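Long-range contacts in PA14 domain-containing protein (Clostridium clariflavum, PDB 6QDI), which probably senses plant biomass outside the cell through tandem calcium-binding PA14 domains, as the sugar-binding part of a membrane-bound anti-sigma factor: residues 163-168 / 265-270; 199-204 / 259-264; 218-223 / 237-242. All coordinates share one frame; numbering follows the deposited sequence.

The three contacts form a concentric set in the second PA14 domain. Reading from the N terminus, the chain passes through 163-168, 199-204 and 218-223, turns a corner at 237-242, and then runs through 259-264 straight into 265-270. Contact 3 therefore closes the short inner loop, contact 2 encloses it, and contact 1 closes the outermost loop; none of them cross. Contact 2 pairs two strands of one sheet. Contact 1 continues beyond the end of the same strand 257-266, fastening it to a surface loop, while contact 3 gathers the corner where the chain changes sheets. Contacts 1 and 3 supply complementary ligands to a single calcium ion.

Contact 1 of 3, residues 163-168 / 265-270; sequences DEDNLT and RNTGLA. With CA (calcium ion), chain E; CA (calcium ion), chain F.
Asp165 and Arg265 make a salt bridge at the surface of the second PA14 domain, where the loop between strand 157-162 and strand 170-176 lies against the end of strand 257-266. The grip is side-on and uses two nitrogens of the guanidinium. NE donates to the backbone O of Asp165 at 2.9 Å, with that oxygen near the edge of the group, while NH2 of Arg265 reaches OD1 of Asp165 at 3.1 Å. The carboxylate is not met in its own plane: NH2 comes from above it, and the two flat groups stand nearly perpendicular, 86° apart. A bend at chi3 (-51°) turns the guanidinium of Arg265 back toward the loop, and its remaining nitrogen, NH1, is held by the backbone O of Trp237. Thr267 completes the patch. Its CG2 lies 3.6 Å from OD2 of Asp165 and also covers one face of the Arg265 guanidinium, toward the rim, while its hydroxyl is bonded to Asp222. A water joins the two segments again, donating to OD2 of Asp165 at 2.6 Å and to the backbone O of Thr267.

Each segment also carries calcium ligands. The backbone O of Asp163 binds one ion at 2.3 Å, together with Asp195, Lys197 and waters. A second ion is held by OD1 of Asn266 at 2.4 Å and by the backbone oxygens of Gly268 and Ala270. Asn266 is fixed at both ends of its amide, since OD1 accepts from N of Gly268 in an Asx turn and ND2 donates to the O of Leu269 at 3.0 Å. A loop of this kind, closing round an ion that Asp221 and Asp222 also ligate, is as in the calcium-dependent, sugar-binding PA14 domains.

Contact 2 of 3, residues 199-204 / 259-264; sequences SVRWTG and EVMLLY
Residues Val200 to Gly204 pair with Val260 to Tyr264 as neighbouring antiparallel strands of the PA14 beta-sandwich, their axes 4.8 Å apart and 173° from parallel. Val200 with Tyr264, Trp202 with Leu262 and Gly204 with Val260 are the hydrogen-bonded pairs, each joined by two backbone bonds; the bond from N of Trp202 to O of Leu262 is almost straight, at 177°. Between them, Arg201 with Leu263 and Thr203 with Met261 are non-hydrogen-bonded pairs, where CA-H groups approach carbonyl oxygens, as CA of Met261 does O of Trp202 at 3.3 Å.

The two faces of the sheet differ in character. On the face of Val200, Trp202, Leu262 and Tyr264 the packing is apolar and largely aromatic, and Phe181 and Trp183 of the other sheet meet the rings of Trp202 and Tyr264. The indole of Trp202 lies alongside two residues of the partner strand: CE3 comes within 3.9 Å of CD2 of Leu262, and CZ3 within 3.7 Å of CB of Tyr264. CG1 of Val200 sits over the centre of one indole face, while CG2 of the same valine approaches the edge of the Tyr264 ring, 4.1 Å from CD2. On the opposite face, Thr203 CG2 rests beside Met261 CG at 4.0 Å, and the guanidinium of Arg201 turns to a salt bridge with Glu160. With its CG anti to the backbone N (chi1 165°), Tyr264 carries its phenol to the adjoining calcium site, where OH is hydrogen-bonded to the backbone O of Asp221.

Contact 3 of 3, residues 218-223 / 237-242; sequences VSYDDG and WTASEI. With CA (calcium ion), chain E.
The paired aspartates of the PA14 calcium site, Asp221 and Asp222, are covered here by residues 239-242, at the corner where the chain leaves one sheet for the other. A cis peptide bond joins the two acids, a hallmark of calcium-dependent PA14 lectins. It lets neighbouring side chains serve one calcium ion, bound by Asp221 OD1 at 2.4 Å and Asp222 OD2 at 2.4 Å. OD1 of Asp222, besides its bond from Thr267, accepts from a water at 2.9 Å. Asp221 also has an apolar neighbour: Ile242 lays CG1 3.5 Å from its OD2, so that aliphatic carbon borders the carboxylate.

Two hydrogen bonds hold the covering segment in place. N of Glu241 donates to the backbone O of Asp222 at 3.2 Å, in the carbonyl plane and on a lone pair. The Tyr220 hydroxyl donates to Glu241 OE2 at 2.7 Å, meeting it on the anti side. Although CB of Glu241 points away, chi1 of 62° sets CG between the backbone N and the carbonyl carbon, and the extended chain beyond it brings the carboxylate to the phenol; CG itself passes 3.9 Å from Tyr220 CE2.

Asp222 and Gly223 together face Arg265 in a classic beta bulge, from which strand 223-228 sets out beside strand 257-266. On the other side of the corner, strand 212-220 runs between strands 242-252 and 271-279.

Contact 1 of 3, residues 163-168 / 265-270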
loop_
_atom_site.group_PDB
_atom_site.type_symbol
_atom_site.label_atom_id
_atom_site.label_comp_id
_atom_site.label_asym_id
_atom_site.label_seq_id
_atom_site.Cartn_x
_atom_site.Cartn_y
_atom_site.Cartn_z
ATOM N N ASP A 163 -13.871 -16.433 5.510
ATOM C CA ASP A 163 -14.943 -15.450 5.619
ATOM C C ASP A 163 -15.374 -15.174 7.040
ATOM O O ASP A 163 -16.028 -14.164 7.309
ATOM C CB ASP A 163 -16.158 -15.909 4.797
ATOM C CG ASP A 163 -16.671 -14.911 3.776
ATOM O OD1 ASP A 163 -16.100 -13.827 3.623
ATOM O OD2 ASP A 163 -17.661 -15.268 3.082
ATOM N N GLU A 164 -15.055 -16.060 7.970
ATOM C CA GLU A 164 -15.263 -15.802 9.393
ATOM C C GLU A 164 -13.939 -15.386 10.014
ATOM O O GLU A 164 -12.871 -15.685 9.466
ATOM C CB GLU A 164 -15.793 -17.059 10.102
ATOM C CG GLU A 164 -17.167 -17.466 9.627
ATOM C CD GLU A 164 -18.273 -16.630 10.232
ATOM O OE1 GLU A 164 -18.192 -16.162 11.394
ATOM O OE2 GLU A 164 -19.286 -16.472 9.525
ATOM N N ASP A 165 -14.014 -14.743 11.170
ATOM C CA ASP A 165 -12.820 -14.250 11.881
ATOM C C ASP A 165 -12.060 -15.310 12.654
ATOM O O ASP A 165 -11.095 -14.981 13.316
ATOM C CB ASP A 165 -13.181 -13.008 12.699
ATOM C CG ASP A 165 -13.970 -13.293 13.910
ATOM O OD1 ASP A 165 -13.944 -14.443 14.399
ATOM O OD2 ASP A 165 -14.607 -12.353 14.451
ATOM N N ASN A 166 -12.504 -16.568 12.566
ATOM C CA ASN A 166 -11.986 -17.636 13.390
ATOM C C ASN A 166 -11.421 -18.782 12.554
ATOM O O ASN A 166 -11.441 -19.934 12.996
ATOM C CB ASN A 166 -13.055 -18.150 14.358
ATOM C CG ASN A 166 -14.191 -18.852 13.639
ATOM O OD1 ASN A 166 -14.295 -18.736 12.423
ATOM N ND2 ASN A 166 -15.007 -19.600 14.357
ATOM N N LEU A 167 -10.891 -18.482 11.370
ATOM C CA LEU A 167 -10.245 -19.480 10.512
ATOM C C LEU A 167 -11.226 -20.545 10.047
ATOM O O LEU A 167 -10.869 -21.690 9.863
ATOM C CB LEU A 167 -9.000 -20.105 11.156
ATOM C CG LEU A 167 -7.933 -19.083 11.575
ATOM C CD1 LEU A 167 -6.813 -19.768 12.362
ATOM C CD2 LEU A 167 -7.301 -18.327 10.387
ATOM N N THR A 168 -12.463 -20.124 9.767
ATOM C CA THR A 168 -13.485 -21.022 9.177
ATOM C C THR A 168 -14.175 -20.325 8.008
ATOM O O THR A 168 -14.055 -19.101 7.802
ATOM C CB THR A 168 -14.530 -21.515 10.203
ATOM O OG1 THR A 168 -15.374 -20.420 10.593
ATOM C CG2 THR A 168 -13.830 -22.127 11.396
ATOM N N ARG A 265 -6.434 -12.054 12.104
ATOM C CA ARG A 265 -7.848 -11.757 12.010
ATOM C C ARG A 265 -8.132 -10.264 12.131
ATOM O O ARG A 265 -7.432 -9.520 12.847
ATOM C CB ARG A 265 -8.635 -12.487 13.097
ATOM C CG ARG A 265 -8.366 -11.981 14.483
ATOM C CD ARG A 265 -8.638 -12.942 15.572
ATOM N NE ARG A 265 -9.936 -13.549 15.533
ATOM C CZ ARG A 265 -10.509 -14.108 16.593
ATOM N NH1 ARG A 265 -9.947 -14.046 17.781
ATOM N NH2 ARG A 265 -11.678 -14.695 16.441
ATOM N N ASN A 266 -9.198 -9.875 11.446
ATOM C CA ASN A 266 -9.881 -8.601 11.711
ATOM C C ASN A 266 -11.209 -8.977 12.343
ATOM O O ASN A 266 -11.939 -9.813 11.813
ATOM C CB ASN A 266 -10.129 -7.813 10.423
ATOM C CG ASN A 266 -10.587 -6.385 10.704
ATOM O OD1 ASN A 266 -10.664 -5.962 11.858
ATOM N ND2 ASN A 266 -10.884 -5.634 9.663
ATOM N N THR A 267 -11.540 -8.335 13.458
ATOM C CA THR A 267 -12.813 -8.551 14.134
ATOM C C THR A 267 -13.744 -7.338 14.071
ATOM O O THR A 267 -14.842 -7.391 14.610
ATOM C CB THR A 267 -12.634 -9.013 15.594
ATOM O OG1 THR A 267 -11.957 -8.002 16.341
ATOM C CG2 THR A 267 -11.899 -10.342 15.686
ATOM N N GLY A 268 -13.283 -6.259 13.433
ATOM C CA GLY A 268 -14.118 -5.090 13.257
ATOM C C GLY A 268 -13.232 -3.881 12.896
ATOM O O GLY A 268 -12.063 -3.789 13.274
ATOM N N LEU A 269 -13.846 -2.911 12.230
ATOM C CA LEU A 269 -13.167 -1.707 11.784
ATOM C C LEU A 269 -11.987 -2.092 10.887
ATOM O O LEU A 269 -12.139 -2.945 10.016
ATOM C CB LEU A 269 -12.772 -0.787 12.956
ATOM C CG LEU A 269 -13.844 -0.443 13.982
ATOM C CD1 LEU A 269 -13.265 0.535 15.005
ATOM C CD2 LEU A 269 -15.037 0.185 13.315
ATOM N N ALA A 270 -10.852 -1.398 10.988
ATOM C CA ALA A 270 -9.798 -1.600 10.030
ATOM C C ALA A 270 -9.038 -2.899 10.240
ATOM O O ALA A 270 -9.141 -3.547 11.295
ATOM C CB ALA A 270 -8.847 -0.396 10.078
HETATM CA CA CA E . -9.809 -4.282 13.383
HETATM CA CA CA F . -17.026 -12.067 7.506
HETATM O O HOH W 1 -15.920 -11.757 5.446
HETATM O O HOH W 2 -16.009 -10.163 14.867
HETATM O O HOH W 3 -18.725 -13.343 6.376
HETATM O O HOH W 4 -17.989 -12.706 9.552
#

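Contact 2 of 3, residues 199-204 / 259-264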
loop_
_atom_site.group_PDB
_atom_site.type_symbol
_atom_site.label_atom_id
_atom_site.label_comp_id
_atom_site.label_asym_id
_atom_site.label_seq_id
_atom_site.Cartn_x
_atom_site.Cartn_y
_atom_site.Cartn_z
ATOM N N SER A 199 -10.449 -13.695 8.416
ATOM C CA SER A 199 -9.175 -14.176 8.929
ATOM C C SER A 199 -8.373 -14.834 7.827
ATOM O O SER A 199 -8.894 -15.122 6.740
ATOM C CB SER A 199 -9.388 -15.095 10.128
ATOM O OG SER A 199 -10.240 -16.182 9.823
ATOM N N VAL A 200 -7.087 -15.028 8.098
ATOM C CA VAL A 200 -6.131 -15.530 7.132
ATOM C C VAL A 200 -5.165 -16.465 7.842
ATOM O O VAL A 200 -4.730 -16.196 8.947
ATOM C CB VAL A 200 -5.336 -14.393 6.484
ATOM C CG1 VAL A 200 -4.376 -14.936 5.441
ATOM C CG2 VAL A 200 -6.246 -13.351 5.843
ATOM N N ARG A 201 -4.816 -17.555 7.142
ATOM C CA ARG A 201 -3.678 -18.376 7.533
ATOM C C ARG A 201 -2.650 -18.351 6.424
ATOM O O ARG A 201 -2.931 -18.698 5.281
ATOM C CB ARG A 201 -4.106 -19.821 7.795
ATOM C CG ARG A 201 -2.955 -20.794 8.042
ATOM C CD ARG A 201 -3.422 -22.088 8.679
ATOM N NE ARG A 201 -4.406 -22.776 7.852
ATOM C CZ ARG A 201 -5.475 -23.398 8.311
ATOM N NH1 ARG A 201 -5.774 -23.424 9.600
ATOM N NH2 ARG A 201 -6.305 -23.971 7.449
ATOM N N TRP A 202 -1.416 -17.954 6.761
ATOM C CA TRP A 202 -0.276 -18.055 5.869
ATOM C C TRP A 202 0.632 -19.173 6.372
ATOM O O TRP A 202 0.923 -19.258 7.571
ATOM C CB TRP A 202 0.516 -16.739 5.801
ATOM C CG TRP A 202 -0.164 -15.646 5.043
ATOM C CD1 TRP A 202 -0.253 -15.548 3.697
ATOM C CD2 TRP A 202 -0.829 -14.493 5.589
ATOM N NE1 TRP A 202 -0.926 -14.417 3.355
ATOM C CE2 TRP A 202 -1.281 -13.746 4.498
ATOM C CE3 TRP A 202 -1.063 -14.025 6.878
ATOM C CZ2 TRP A 202 -1.964 -12.537 4.660
ATOM C CZ3 TRP A 202 -1.746 -12.850 7.043
ATOM C CH2 TRP A 202 -2.185 -12.111 5.949
ATOM N N THR A 203 1.099 -20.004 5.448
ATOM C CA THR A 203 1.988 -21.085 5.773
ATOM C C THR A 203 3.108 -21.212 4.741
ATOM O O THR A 203 2.965 -20.904 3.571
ATOM C CB THR A 203 1.215 -22.426 5.857
ATOM O OG1 THR A 203 0.531 -22.682 4.631
ATOM C CG2 THR A 203 0.285 -22.493 7.038
ATOM N N GLY A 204 4.218 -21.767 5.212
ATOM C CA GLY A 204 5.343 -22.108 4.359
ATOM C C GLY A 204 6.607 -22.064 5.150
ATOM O O GLY A 204 6.644 -22.521 6.312
ATOM N N GLU A 259 10.090 -23.098 9.541
ATOM C CA GLU A 259 8.663 -23.351 9.253
ATOM C C GLU A 259 7.829 -22.233 9.862
ATOM O O GLU A 259 7.998 -21.903 11.021
ATOM C CB GLU A 259 8.255 -24.701 9.806
ATOM C CG GLU A 259 6.886 -25.178 9.344
ATOM C CD GLU A 259 6.521 -26.550 9.933
ATOM O OE1 GLU A 259 5.408 -26.772 10.499
ATOM O OE2 GLU A 259 7.304 -27.436 9.859
ATOM N N VAL A 260 6.911 -21.654 9.076
ATOM C CA VAL A 260 6.098 -20.545 9.565
ATOM C C VAL A 260 4.630 -20.840 9.383
ATOM O O VAL A 260 4.187 -21.272 8.302
ATOM C CB VAL A 260 6.500 -19.219 8.912
ATOM C CG1 VAL A 260 6.415 -19.194 7.418
ATOM C CG2 VAL A 260 5.762 -18.034 9.503
ATOM N N MET A 261 3.867 -20.492 10.421
ATOM C CA MET A 261 2.400 -20.400 10.315
ATOM C C MET A 261 2.032 -19.082 10.980
ATOM O O MET A 261 2.315 -18.864 12.162
ATOM C CB MET A 261 1.698 -21.565 10.995
ATOM C CG MET A 261 0.179 -21.478 10.885
ATOM S SD MET A 261 -0.695 -22.824 11.661
ATOM C CE MET A 261 -0.177 -24.211 10.739
ATOM N N LEU A 262 1.428 -18.185 10.196
ATOM C CA LEU A 262 1.020 -16.869 10.668
ATOM C C LEU A 262 -0.485 -16.808 10.524
ATOM O O LEU A 262 -1.026 -16.938 9.410
ATOM C CB LEU A 262 1.725 -15.766 9.894
ATOM C CG LEU A 262 1.312 -14.345 10.205
ATOM C CD1 LEU A 262 1.574 -13.953 11.619
ATOM C CD2 LEU A 262 1.999 -13.394 9.255
ATOM N N LEU A 263 -1.170 -16.634 11.649
ATOM C CA LEU A 263 -2.632 -16.529 11.681
ATOM C C LEU A 263 -2.986 -15.077 11.976
ATOM O O LEU A 263 -2.343 -14.440 12.792
ATOM C CB LEU A 263 -3.224 -17.423 12.786
ATOM C CG LEU A 263 -2.980 -18.934 12.726
ATOM C CD1 LEU A 263 -2.939 -19.478 11.311
ATOM C CD2 LEU A 263 -1.713 -19.377 13.441
ATOM N N TYR A 264 -4.014 -14.589 11.293
ATOM C CA TYR A 264 -4.402 -13.190 11.374
ATOM C C TYR A 264 -5.907 -13.057 11.380
ATOM O O TYR A 264 -6.587 -13.812 10.685
ATOM C CB TYR A 264 -3.803 -12.443 10.140
ATOM C CG TYR A 264 -4.466 -11.105 9.979
ATOM C CD1 TYR A 264 -4.208 -10.057 10.870
ATOM C CD2 TYR A 264 -5.495 -10.954 9.086
ATOM C CE1 TYR A 264 -4.970 -8.916 10.844
ATOM C CE2 TYR A 264 -6.264 -9.817 9.087
ATOM C CZ TYR A 264 -6.009 -8.802 9.978
ATOM O OH TYR A 264 -6.816 -7.672 9.949
#

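Contact 3 of 3, residues 218-223 / 237-242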
loop_
_atom_site.group_PDB
_atom_site.type_symbol
_atom_site.label_atom_id
_atom_site.label_comp_id
_atom_site.label_asym_id
_atom_site.label_seq_id
_atom_site.Cartn_x
_atom_site.Cartn_y
_atom_site.Cartn_z
ATOM N N VAL A 218 5.625 -8.825 14.242
ATOM C CA VAL A 218 4.299 -8.895 13.633
ATOM C C VAL A 218 3.519 -7.689 14.116
ATOM O O VAL A 218 3.285 -7.518 15.328
ATOM C CB VAL A 218 3.573 -10.183 14.025
ATOM C CG1 VAL A 218 2.171 -10.222 13.463
ATOM C CG2 VAL A 218 4.347 -11.369 13.520
ATOM N N SER A 219 3.112 -6.840 13.177
ATOM C CA SER A 219 2.248 -5.683 13.484
ATOM C C SER A 219 0.859 -6.022 12.975
ATOM O O SER A 219 0.725 -6.448 11.857
ATOM C CB SER A 219 2.783 -4.462 12.780
ATOM O OG SER A 219 4.093 -4.155 13.172
ATOM N N TYR A 220 -0.157 -5.857 13.804
ATOM C CA TYR A 220 -1.495 -6.394 13.504
ATOM C C TYR A 220 -2.593 -5.455 13.972
ATOM O O TYR A 220 -2.452 -4.748 14.997
ATOM C CB TYR A 220 -1.698 -7.801 14.155
ATOM C CG TYR A 220 -1.455 -7.818 15.648
ATOM C CD1 TYR A 220 -0.201 -8.026 16.177
ATOM C CD2 TYR A 220 -2.483 -7.572 16.572
ATOM C CE1 TYR A 220 0.050 -7.956 17.541
ATOM C CE2 TYR A 220 -2.224 -7.552 17.935
ATOM C CZ TYR A 220 -0.966 -7.711 18.416
ATOM O OH TYR A 220 -0.656 -7.667 19.762
ATOM N N ASP A 221 -3.702 -5.547 13.239
ATOM C CA ASP A 221 -4.981 -4.978 13.669
ATOM C C ASP A 221 -5.976 -6.044 13.196
ATOM O O ASP A 221 -6.210 -6.115 11.986
ATOM C CB ASP A 221 -5.259 -3.649 12.976
ATOM C CG ASP A 221 -6.645 -3.127 13.231
ATOM O OD1 ASP A 221 -7.501 -3.920 13.761
ATOM O OD2 ASP A 221 -6.901 -1.954 12.910
ATOM N N ASP A 222 -6.479 -6.947 14.056
ATOM C CA ASP A 222 -6.494 -6.856 15.497
ATOM C C ASP A 222 -6.204 -8.128 16.274
ATOM O O ASP A 222 -6.262 -8.096 17.496
ATOM C CB ASP A 222 -7.790 -6.174 16.002
ATOM C CG ASP A 222 -9.009 -6.857 15.506
ATOM O OD1 ASP A 222 -9.334 -7.960 16.045
ATOM O OD2 ASP A 222 -9.682 -6.356 14.572
ATOM N N GLY A 223 -5.849 -9.214 15.600
ATOM C CA GLY A 223 -5.318 -10.382 16.291
ATOM C C GLY A 223 -4.363 -11.126 15.386
ATOM O O GLY A 223 -4.519 -11.108 14.155
ATOM N N TRP A 237 -3.940 -13.802 19.515
ATOM C CA TRP A 237 -5.145 -14.097 18.762
ATOM C C TRP A 237 -6.344 -13.357 19.280
ATOM O O TRP A 237 -7.183 -12.936 18.508
ATOM C CB TRP A 237 -5.412 -15.597 18.789
ATOM C CG TRP A 237 -6.467 -16.020 17.869
ATOM C CD1 TRP A 237 -7.645 -16.649 18.174
ATOM C CD2 TRP A 237 -6.467 -15.893 16.431
ATOM N NE1 TRP A 237 -8.368 -16.896 17.048
ATOM C CE2 TRP A 237 -7.679 -16.419 15.966
ATOM C CE3 TRP A 237 -5.585 -15.341 15.499
ATOM C CZ2 TRP A 237 -8.003 -16.445 14.612
ATOM C CZ3 TRP A 237 -5.923 -15.374 14.152
ATOM C CH2 TRP A 237 -7.116 -15.916 13.738
ATOM N N THR A 238 -6.436 -13.207 20.587
ATOM C CA THR A 238 -7.566 -12.493 21.172
ATOM C C THR A 238 -7.170 -11.133 21.685
ATOM O O THR A 238 -7.901 -10.553 22.506
ATOM C CB THR A 238 -8.208 -13.298 22.301
ATOM O OG1 THR A 238 -7.211 -13.610 23.262
ATOM C CG2 THR A 238 -8.810 -14.568 21.754
ATOM N N ALA A 239 -6.044 -10.585 21.208
ATOM C CA ALA A 239 -5.560 -9.338 21.769
ATOM C C ALA A 239 -6.579 -8.184 21.485
ATOM O O ALA A 239 -6.663 -7.266 22.298
ATOM C CB ALA A 239 -4.172 -9.033 21.245
ATOM N N SER A 240 -7.337 -8.258 20.378
ATOM C CA SER A 240 -8.403 -7.291 20.026
ATOM C C SER A 240 -7.813 -5.899 20.190
ATOM O O SER A 240 -8.329 -5.083 20.991
ATOM C CB SER A 240 -9.644 -7.533 20.920
ATOM O OG SER A 240 -10.781 -6.777 20.527
ATOM N N GLU A 241 -6.707 -5.626 19.519
ATOM C CA GLU A 241 -6.024 -4.329 19.613
ATOM C C GLU A 241 -5.196 -4.105 18.342
ATOM O O GLU A 241 -4.904 -5.013 17.556
ATOM C CB GLU A 241 -5.020 -4.345 20.810
ATOM C CG GLU A 241 -3.891 -5.395 20.655
ATOM C CD GLU A 241 -2.847 -5.429 21.773
ATOM O OE1 GLU A 241 -2.886 -4.548 22.675
ATOM O OE2 GLU A 241 -1.970 -6.353 21.722
ATOM N N ILE A 242 -4.732 -2.876 18.188
ATOM C CA ILE A 242 -3.744 -2.534 17.162
ATOM C C ILE A 242 -2.415 -2.472 17.870
ATOM O O ILE A 242 -2.246 -1.649 18.759
ATOM C CB ILE A 242 -4.042 -1.159 16.520
ATOM C CG1 ILE A 242 -5.479 -1.127 15.975
ATOM C CG2 ILE A 242 -3.011 -0.841 15.421
ATOM C CD1 ILE A 242 -6.001 0.255 15.640
HETATM CA CA CA E . -9.809 -4.282 13.383
HETATM O O HOH W 5 -8.587 -10.049 17.875
#